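Inulin fructotransferase (Bacillus sp. snu-7, PDB 2INV) cleaves the fructan inulin by intramolecular fructosyl transfer, probably releasing a cyclic difructose dianhydride, and forms a trimer of right-handed parallel beta-helices. Local coordinates at residues A124-R129 against G163-S168; D40-I45 against V73-S78; T268-Q273 against T292-R297. All coordinates share one frame; numbering follows the deposited sequence.

In the fold
All three contacts belong to one right-handed parallel beta-helix and follow one another along the chain. Contact 2, where helix 30-48 covers strand 73-75, adjoins contact 1, their centres about 12 Å apart: Val73 continues the strand pairing of contact 1 through probable hydrogen bonds from Leu126 N to Val73 O (2.7 Å) and from Val73 N to Ala124 O (2.8 Å). Contact 3 lies across the chain's centre, its own centre about 30 Å from that of contact 1 and about 40 Å from that of contact 2. It is the one beside the sugar: the Gln273 side chain is about 5 Å from a bound fructose and packs on the pocket residues Phe250 and Pro251.

Contact 1 of 3, residues A124-R129 against G163-S168; sequences AFLVKR and GIEVAS
Phe125, Leu126 and Val127 pair in register with Ile164, Glu165 and Val166 as parallel strands, the two segments running only 8° apart. The bonding alternates as parallel pairing requires. Phe125 N reaches Gly163 O, Glu165 N donates to Phe125 O at 2.9 Å, Val127 N donates to Glu165 O at 2.9 Å, and Ala167 N closes the series on Val127 O.

Side chains sort by face. On the inner one Val127 and Val166 lie alongside each other, pointing the same way, with Val127 CB 3.9 Å from Val166 CG2; branched valines suit an extended strand and fill the core without polar cost. Phe125 and Ile164 share this face, and the phenyl ring takes Gly163 O at its edge, in the ring plane, 3.7 Å from Phe125 CD1. Corners fall at Gly163 and at Ala124 and Phe125, so both coils bend together here.

On the outer face Leu126 and Glu165 run side by side. With Leu126 CG opposite the backbone N (chi1 -179°), its CD1 meets Glu165 CG at 3.8 Å and also approaches Ala167 CB. The apolar stem of the extended glutamate thus serves as packing surface, while its OE1 bonds to Gln123 NE2. Beyond the strands, Ser168 replaces a backbone acceptor: its OG takes the N-H of Arg129 at 3.1 Å, with 151° at the hydrogen. A short hydroxyl does this without bulk, and it also touches CB of Lys128, whose long chain leads away.

Strands 73-75 and 185-193 continue the sheet on the two sides of this pair. Inside the coil, Ile138, Phe140 and Leu145 of strand 135-146 and Phe173 meet the aliphatic side chains of the inner face, while Arg129 packs on Gln104 of the second subunit.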
loop_
_atom_site.group_PDB
_atom_site.type_symbol
_atom_site.label_atom_id
_atom_site.label_comp_id
_atom_site.label_asym_id
_atom_site.label_seq_id
_atom_site.Cartn_x
_atom_site.Cartn_y
_atom_site.Cartn_z
ATOM N N ALA A 124 5.842 -20.158 18.040
ATOM C CA ALA A 124 5.114 -19.484 19.110
ATOM C C ALA A 124 3.650 -19.722 18.796
ATOM O O ALA A 124 2.854 -20.072 19.668
ATOM C CB ALA A 124 5.421 -17.985 19.105
ATOM N N PHE A 125 3.313 -19.536 17.525
ATOM C CA PHE A 125 1.960 -19.745 17.050
ATOM C C PHE A 125 1.967 -20.710 15.878
ATOM O O PHE A 125 2.660 -20.496 14.879
ATOM C CB PHE A 125 1.320 -18.416 16.635
ATOM C CG PHE A 125 1.096 -17.479 17.785
ATOM C CD1 PHE A 125 2.066 -16.556 18.157
ATOM C CD2 PHE A 125 -0.074 -17.559 18.537
ATOM C CE1 PHE A 125 1.872 -15.729 19.264
ATOM C CE2 PHE A 125 -0.272 -16.744 19.636
ATOM C CZ PHE A 125 0.709 -15.822 20.002
ATOM N N LEU A 126 1.197 -21.782 16.015
ATOM C CA LEU A 126 1.088 -22.776 14.965
ATOM C C LEU A 126 -0.378 -22.910 14.621
ATOM O O LEU A 126 -1.182 -23.420 15.409
ATOM C CB LEU A 126 1.654 -24.116 15.420
ATOM C CG LEU A 126 1.610 -25.244 14.383
ATOM C CD1 LEU A 126 2.319 -24.822 13.100
ATOM C CD2 LEU A 126 2.265 -26.478 14.974
ATOM N N VAL A 127 -0.707 -22.415 13.437
ATOM C CA VAL A 127 -2.062 -22.424 12.931
ATOM C C VAL A 127 -2.273 -23.663 12.080
ATOM O O VAL A 127 -1.613 -23.845 11.054
ATOM C CB VAL A 127 -2.297 -21.173 12.080
ATOM C CG1 VAL A 127 -3.752 -21.063 11.688
ATOM C CG2 VAL A 127 -1.836 -19.946 12.848
ATOM N N LYS A 128 -3.188 -24.523 12.503
ATOM C CA LYS A 128 -3.447 -25.728 11.742
ATOM C C LYS A 128 -4.707 -26.417 12.198
ATOM O O LYS A 128 -5.103 -26.344 13.356
ATOM C CB LYS A 128 -2.273 -26.700 11.857
ATOM C CG LYS A 128 -2.002 -27.164 13.285
ATOM C CD LYS A 128 -0.843 -28.160 13.309
ATOM C CE LYS A 128 -0.626 -28.681 14.721
ATOM N NZ LYS A 128 0.385 -29.772 14.763
ATOM N N ARG A 129 -5.355 -27.078 11.259
ATOM C CA ARG A 129 -6.556 -27.806 11.591
ATOM C C ARG A 129 -6.780 -28.932 10.624
ATOM O O ARG A 129 -6.397 -28.861 9.445
ATOM C CB ARG A 129 -7.781 -26.904 11.594
ATOM C CG ARG A 129 -9.003 -27.599 12.172
ATOM C CD ARG A 129 -10.196 -26.680 12.271
ATOM N NE ARG A 129 -10.678 -26.262 10.960
ATOM C CZ ARG A 129 -11.673 -25.403 10.773
ATOM N NH1 ARG A 129 -12.292 -24.868 11.818
ATOM N NH2 ARG A 129 -12.054 -25.078 9.545
ATOM N N GLY A 163 8.143 -17.600 14.736
ATOM C CA GLY A 163 7.124 -16.714 15.271
ATOM C C GLY A 163 5.695 -17.142 14.999
ATOM O O GLY A 163 4.937 -17.446 15.925
ATOM N N ILE A 164 5.312 -17.127 13.727
ATOM C CA ILE A 164 3.964 -17.518 13.330
ATOM C C ILE A 164 4.073 -18.468 12.153
ATOM O O ILE A 164 4.701 -18.144 11.141
ATOM C CB ILE A 164 3.130 -16.300 12.889
ATOM C CG1 ILE A 164 2.871 -15.388 14.085
ATOM C CG2 ILE A 164 1.808 -16.759 12.272
ATOM C CD1 ILE A 164 2.190 -14.074 13.726
ATOM N N GLU A 165 3.485 -19.650 12.280
ATOM C CA GLU A 165 3.540 -20.609 11.189
ATOM C C GLU A 165 2.179 -21.196 10.879
ATOM O O GLU A 165 1.499 -21.745 11.750
ATOM C CB GLU A 165 4.528 -21.738 11.491
ATOM C CG GLU A 165 4.359 -22.920 10.568
ATOM C CD GLU A 165 5.593 -23.786 10.466
ATOM O OE1 GLU A 165 6.406 -23.794 11.415
ATOM O OE2 GLU A 165 5.750 -24.458 9.420
ATOM N N VAL A 166 1.785 -21.072 9.619
ATOM C CA VAL A 166 0.502 -21.585 9.161
ATOM C C VAL A 166 0.772 -22.832 8.322
ATOM O O VAL A 166 1.134 -22.736 7.141
ATOM C CB VAL A 166 -0.226 -20.534 8.315
ATOM C CG1 VAL A 166 -1.539 -21.092 7.813
ATOM C CG2 VAL A 166 -0.465 -19.287 9.165
ATOM N N ALA A 167 0.577 -23.999 8.932
ATOM C CA ALA A 167 0.845 -25.265 8.262
ATOM C C ALA A 167 -0.284 -25.873 7.420
ATOM O O ALA A 167 -0.021 -26.725 6.570
ATOM C CB ALA A 167 1.314 -26.275 9.288
ATOM N N SER A 168 -1.531 -25.466 7.644
ATOM C CA SER A 168 -2.636 -26.017 6.860
ATOM C C SER A 168 -3.095 -25.007 5.824
ATOM O O SER A 168 -2.896 -23.805 5.993
ATOM C CB SER A 168 -3.812 -26.387 7.768
ATOM O OG SER A 168 -3.381 -27.188 8.858
#

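Contact 2 of 3, residues D40-I45 against V73-S78; sequences DIIADI and VVVDVS
Ile42 meets Val75 where helix 40-45 passes strand 73-75, their axes 9.3 Å apart at closest and their directions 28° from parallel. Such a helix laid along the edge strand is consistent with the N-terminal caps of parallel beta-helices. Ile42 carries most of the contact, its two branches dividing the work. CG1 stands opposite the carbonyl carbon (chi1 -65°) and the chain continues extended, which carries CD1 forward to the strand. Ile42 CD1 meets Val73 CG1 at 3.9 Å and Val75 CG2 at 4.1 Å, and presses on the backbone at 3.4 Å from Val74 O. On the other branch, Ile42 CG2 lies 3.6 Å from Asp76 OD1 and more loosely against Val77 CG1. One turn on, Ile45 CG2 faces Val77 CG2 at 4.5 Å. Isoleucine suits the helix here because its CG1-CD1 arm is one carbon longer than a valine's and so reaches the strand.

Val73 and Val75 turn their backbone polar groups to strand 123-127, whereas Val74 offers its own toward the helix: Asn39 OD1 accepts from Val74 N. In Asp76 it is OD2 that forms a salt bridge, with Lys46 NZ.

No hydrogen bond joins the two segments themselves. The packing between them is apolar, a burial of methyl groups, while Asn39 and Lys46 of the same helix add polar ties on the flanks.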
loop_
_atom_site.group_PDB
_atom_site.type_symbol
_atom_site.label_atom_id
_atom_site.label_comp_id
_atom_site.label_asym_id
_atom_site.label_seq_id
_atom_site.Cartn_x
_atom_site.Cartn_y
_atom_site.Cartn_z
ATOM N N ASP A 40 -5.521 -21.612 26.707
ATOM C CA ASP A 40 -6.710 -21.787 27.538
ATOM C C ASP A 40 -7.842 -20.920 27.002
ATOM O O ASP A 40 -9.008 -21.299 27.110
ATOM C CB ASP A 40 -6.445 -21.434 29.005
ATOM C CG ASP A 40 -7.571 -21.893 29.927
ATOM O OD1 ASP A 40 -7.803 -23.116 30.030
ATOM O OD2 ASP A 40 -8.225 -21.032 30.548
ATOM N N ILE A 41 -7.513 -19.762 26.428
ATOM C CA ILE A 41 -8.564 -18.916 25.873
ATOM C C ILE A 41 -9.183 -19.608 24.664
ATOM O O ILE A 41 -10.397 -19.687 24.548
ATOM C CB ILE A 41 -8.040 -17.525 25.444
ATOM C CG1 ILE A 41 -7.739 -16.675 26.681
ATOM C CG2 ILE A 41 -9.084 -16.830 24.583
ATOM C CD1 ILE A 41 -6.932 -15.427 26.390
ATOM N N ILE A 42 -8.346 -20.115 23.765
ATOM C CA ILE A 42 -8.855 -20.805 22.583
ATOM C C ILE A 42 -9.701 -21.991 23.026
ATOM O O ILE A 42 -10.685 -22.339 22.370
ATOM C CB ILE A 42 -7.721 -21.329 21.675
ATOM C CG1 ILE A 42 -6.940 -20.154 21.089
ATOM C CG2 ILE A 42 -8.313 -22.170 20.537
ATOM C CD1 ILE A 42 -5.694 -20.557 20.325
ATOM N N ALA A 43 -9.322 -22.606 24.144
ATOM C CA ALA A 43 -10.066 -23.740 24.664
ATOM C C ALA A 43 -11.445 -23.268 25.118
ATOM O O ALA A 43 -12.417 -24.006 25.010
ATOM C CB ALA A 43 -9.308 -24.382 25.823
ATOM N N ASP A 44 -11.533 -22.038 25.613
ATOM C CA ASP A 44 -12.818 -21.510 26.063
ATOM C C ASP A 44 -13.690 -21.138 24.872
ATOM O O ASP A 44 -14.916 -21.225 24.942
ATOM C CB ASP A 44 -12.639 -20.273 26.944
ATOM C CG ASP A 44 -13.968 -19.732 27.458
ATOM O OD1 ASP A 44 -14.588 -20.382 28.330
ATOM O OD2 ASP A 44 -14.400 -18.663 26.975
ATOM N N ILE A 45 -13.055 -20.717 23.783
ATOM C CA ILE A 45 -13.776 -20.338 22.576
ATOM C C ILE A 45 -14.429 -21.588 22.003
ATOM O O ILE A 45 -15.609 -21.574 21.643
ATOM C CB ILE A 45 -12.821 -19.742 21.525
ATOM C CG1 ILE A 45 -12.224 -18.437 22.058
ATOM C CG2 ILE A 45 -13.565 -19.493 20.213
ATOM C CD1 ILE A 45 -11.174 -17.823 21.149
ATOM N N VAL A 73 1.452 -22.061 20.992
ATOM C CA VAL A 73 0.017 -21.857 20.813
ATOM C C VAL A 73 -0.477 -22.481 19.523
ATOM O O VAL A 73 0.025 -22.176 18.439
ATOM C CB VAL A 73 -0.353 -20.367 20.756
ATOM C CG1 VAL A 73 -1.848 -20.205 20.509
ATOM C CG2 VAL A 73 0.039 -19.686 22.052
ATOM N N VAL A 74 -1.467 -23.354 19.645
ATOM C CA VAL A 74 -2.036 -24.003 18.481
ATOM C C VAL A 74 -3.358 -23.318 18.177
ATOM O O VAL A 74 -4.297 -23.355 18.970
ATOM C CB VAL A 74 -2.239 -25.503 18.749
ATOM C CG1 VAL A 74 -3.004 -26.144 17.614
ATOM C CG2 VAL A 74 -0.876 -26.173 18.904
ATOM N N VAL A 75 -3.400 -22.659 17.028
ATOM C CA VAL A 75 -4.582 -21.939 16.595
ATOM C C VAL A 75 -5.360 -22.773 15.606
ATOM O O VAL A 75 -4.917 -23.024 14.486
ATOM C CB VAL A 75 -4.203 -20.587 15.956
ATOM C CG1 VAL A 75 -5.453 -19.858 15.495
ATOM C CG2 VAL A 75 -3.431 -19.749 16.963
ATOM N N ASP A 76 -6.539 -23.203 16.033
ATOM C CA ASP A 76 -7.387 -24.025 15.192
ATOM C C ASP A 76 -8.812 -23.505 15.066
ATOM O O ASP A 76 -9.733 -24.274 14.837
ATOM C CB ASP A 76 -7.384 -25.465 15.712
ATOM C CG ASP A 76 -7.962 -25.577 17.103
ATOM O OD1 ASP A 76 -7.920 -24.581 17.862
ATOM O OD2 ASP A 76 -8.446 -26.670 17.457
ATOM N N VAL A 77 -8.999 -22.206 15.246
ATOM C CA VAL A 77 -10.311 -21.656 15.060
ATOM C C VAL A 77 -10.235 -20.578 14.004
ATOM O O VAL A 77 -9.301 -19.770 13.973
ATOM C CB VAL A 77 -10.937 -21.130 16.372
ATOM C CG1 VAL A 77 -10.062 -20.163 17.053
ATOM C CG2 VAL A 77 -12.254 -20.450 16.040
ATOM N N SER A 78 -11.220 -20.607 13.118
ATOM C CA SER A 78 -11.301 -19.652 12.051
ATOM C C SER A 78 -11.733 -18.306 12.566
ATOM O O SER A 78 -12.481 -18.202 13.544
ATOM C CB SER A 78 -12.286 -20.132 10.989
ATOM O OG SER A 78 -11.666 -21.058 10.105
#

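Contact 3 of 3, residues T268-Q273 against T292-R297; sequences TSNRLQ and TANHIR
Asn270 and Asn294 lie side by side on successive coils of the right-handed parallel beta-helix, an internal asparagine row of the kind known from this fold. Their amides point the same way with planes 8° apart, and Asn294 OD1 is gripped twice, by Asn270 N at 3.0 Å and by Asn270 ND2 at 3.1 Å. Both donors are tilted from its carbonyl plane. Asn294 CG stands opposite the carbonyl carbon (chi1 -62°), and its ND2 bonds to Val267 O; asparagine suits the bend by supplying donor and acceptor together. An alanine here would probably leave Asn270 N and Val267 O without these mates and Asn270 ND2 with one partner fewer. This end is tight: Thr268 CG2 lies 3.5 Å from Thr292 CG2. Small Ser269 and Ala293 take left-handed backbone positions at the subunit interface, where Ser269 OG bonds to Ser269 OG of the other subunits and Ala293 packs on Thr292 of the third.

Further on, Leu272 N binds His295 O at 2.8 Å, with Leu272 and Ile296 on the inner face. Toward Gln273 and Arg297 the polar side chains, though buried, are partly bridged by water. One water donates to Leu272 O and bonds to His295 ND1, while His295 NE2 binds Glu288 O of the third subunit. Gln273 and Arg297 lie side by side, CG to CG 3.8 Å, their flat ends 3° from coplanar, and at the guanidinium edge a water accepts from Arg297 NE at 3.1 Å.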
loop_
_atom_site.group_PDB
_atom_site.type_symbol
_atom_site.label_atom_id
_atom_site.label_comp_id
_atom_site.label_asym_id
_atom_site.label_seq_id
_atom_site.Cartn_x
_atom_site.Cartn_y
_atom_site.Cartn_z
ATOM N N THR A 268 6.787 -5.536 -8.348
ATOM C CA THR A 268 6.841 -4.164 -8.822
ATOM C C THR A 268 6.853 -3.090 -7.738
ATOM O O THR A 268 6.282 -3.270 -6.662
ATOM C CB THR A 268 5.611 -3.896 -9.703
ATOM O OG1 THR A 268 5.453 -4.965 -10.644
ATOM C CG2 THR A 268 5.752 -2.568 -10.424
ATOM N N SER A 269 7.496 -1.965 -8.043
ATOM C CA SER A 269 7.542 -0.826 -7.128
ATOM C C SER A 269 8.131 -1.169 -5.762
ATOM O O SER A 269 7.543 -0.859 -4.728
ATOM C CB SER A 269 6.126 -0.273 -6.943
ATOM O OG SER A 269 5.547 0.047 -8.193
ATOM N N ASN A 270 9.296 -1.805 -5.757
ATOM C CA ASN A 270 9.954 -2.180 -4.514
ATOM C C ASN A 270 11.350 -1.595 -4.420
ATOM O O ASN A 270 11.951 -1.217 -5.422
ATOM C CB ASN A 270 10.056 -3.707 -4.391
ATOM C CG ASN A 270 8.703 -4.379 -4.309
ATOM O OD1 ASN A 270 8.020 -4.320 -3.283
ATOM N ND2 ASN A 270 8.304 -5.024 -5.398
ATOM N N ARG A 271 11.857 -1.541 -3.194
ATOM C CA ARG A 271 13.198 -1.050 -2.918
ATOM C C ARG A 271 14.004 -2.235 -2.428
ATOM O O ARG A 271 13.706 -2.792 -1.377
ATOM C CB ARG A 271 13.159 0.045 -1.847
ATOM C CG ARG A 271 14.532 0.692 -1.556
ATOM C CD ARG A 271 15.347 -0.093 -0.537
ATOM N NE ARG A 271 16.676 0.484 -0.341
ATOM C CZ ARG A 271 17.231 0.695 0.851
ATOM N NH1 ARG A 271 16.572 0.383 1.962
ATOM N NH2 ARG A 271 18.449 1.218 0.937
ATOM N N LEU A 272 15.003 -2.637 -3.206
ATOM C CA LEU A 272 15.836 -3.765 -2.834
ATOM C C LEU A 272 17.284 -3.361 -2.586
ATOM O O LEU A 272 17.910 -2.712 -3.417
ATOM C CB LEU A 272 15.791 -4.858 -3.913
ATOM C CG LEU A 272 14.592 -5.817 -3.905
ATOM C CD1 LEU A 272 13.294 -5.046 -4.118
ATOM C CD2 LEU A 272 14.778 -6.863 -4.996
ATOM N N GLN A 273 17.809 -3.754 -1.430
ATOM C CA GLN A 273 19.198 -3.469 -1.063
ATOM C C GLN A 273 19.839 -4.722 -0.481
ATOM O O GLN A 273 19.398 -5.221 0.553
ATOM C CB GLN A 273 19.279 -2.339 -0.031
ATOM C CG GLN A 273 20.702 -1.805 0.165
ATOM C CD GLN A 273 20.872 -0.929 1.387
ATOM O OE1 GLN A 273 21.739 -0.046 1.414
ATOM N NE2 GLN A 273 20.063 -1.178 2.414
ATOM N N THR A 292 9.282 -5.359 -12.498
ATOM C CA THR A 292 9.439 -4.033 -13.059
ATOM C C THR A 292 9.335 -2.908 -12.044
ATOM O O THR A 292 8.781 -3.087 -10.959
ATOM C CB THR A 292 8.374 -3.840 -14.152
ATOM O OG1 THR A 292 8.667 -2.677 -14.930
ATOM C CG2 THR A 292 6.990 -3.695 -13.521
ATOM N N ALA A 293 9.864 -1.745 -12.416
ATOM C CA ALA A 293 9.821 -0.562 -11.562
ATOM C C ALA A 293 10.409 -0.778 -10.165
ATOM O O ALA A 293 9.892 -0.243 -9.180
ATOM C CB ALA A 293 8.385 -0.073 -11.443
ATOM N N ASN A 294 11.495 -1.539 -10.081
ATOM C CA ASN A 294 12.139 -1.807 -8.796
ATOM C C ASN A 294 13.524 -1.177 -8.752
ATOM O O ASN A 294 14.203 -1.073 -9.777
ATOM C CB ASN A 294 12.316 -3.315 -8.578
ATOM C CG ASN A 294 11.002 -4.061 -8.533
ATOM O OD1 ASN A 294 10.232 -3.945 -7.576
ATOM N ND2 ASN A 294 10.728 -4.826 -9.583
ATOM N N HIS A 295 13.946 -0.754 -7.567
ATOM C CA HIS A 295 15.284 -0.200 -7.423
ATOM C C HIS A 295 16.117 -1.306 -6.811
ATOM O O HIS A 295 15.861 -1.751 -5.692
ATOM C CB HIS A 295 15.321 1.020 -6.512
ATOM C CG HIS A 295 16.601 1.790 -6.602
ATOM N ND1 HIS A 295 17.790 1.327 -6.079
ATOM C CD2 HIS A 295 16.860 3.026 -7.088
ATOM C CE1 HIS A 295 18.724 2.250 -6.230
ATOM N NE2 HIS A 295 18.184 3.290 -6.840
ATOM N N ILE A 296 17.114 -1.748 -7.562
ATOM C CA ILE A 296 17.968 -2.842 -7.133
ATOM C C ILE A 296 19.396 -2.378 -6.892
ATOM O O ILE A 296 20.144 -2.101 -7.825
ATOM C CB ILE A 296 17.913 -3.948 -8.195
ATOM C CG1 ILE A 296 16.441 -4.218 -8.529
ATOM C CG2 ILE A 296 18.596 -5.209 -7.700
ATOM C CD1 ILE A 296 16.210 -5.011 -9.781
ATOM N N ARG A 297 19.759 -2.288 -5.618
ATOM C CA ARG A 297 21.078 -1.836 -5.216
ATOM C C ARG A 297 21.901 -2.911 -4.534
ATOM O O ARG A 297 21.545 -3.428 -3.473
ATOM C CB ARG A 297 20.953 -0.603 -4.310
ATOM C CG ARG A 297 21.986 -0.515 -3.189
ATOM C CD ARG A 297 23.387 -0.393 -3.727
ATOM N NE ARG A 297 24.101 0.734 -3.138
ATOM C CZ ARG A 297 25.050 1.422 -3.767
ATOM N NH1 ARG A 297 25.399 1.096 -5.010
ATOM N NH2 ARG A 297 25.643 2.445 -3.161
HETATM O O HOH W 1 10.750 0.966 -6.723
HETATM O O HOH W 2 17.105 -0.132 -3.836
HETATM O O HOH W 3 23.861 1.676 -0.154
#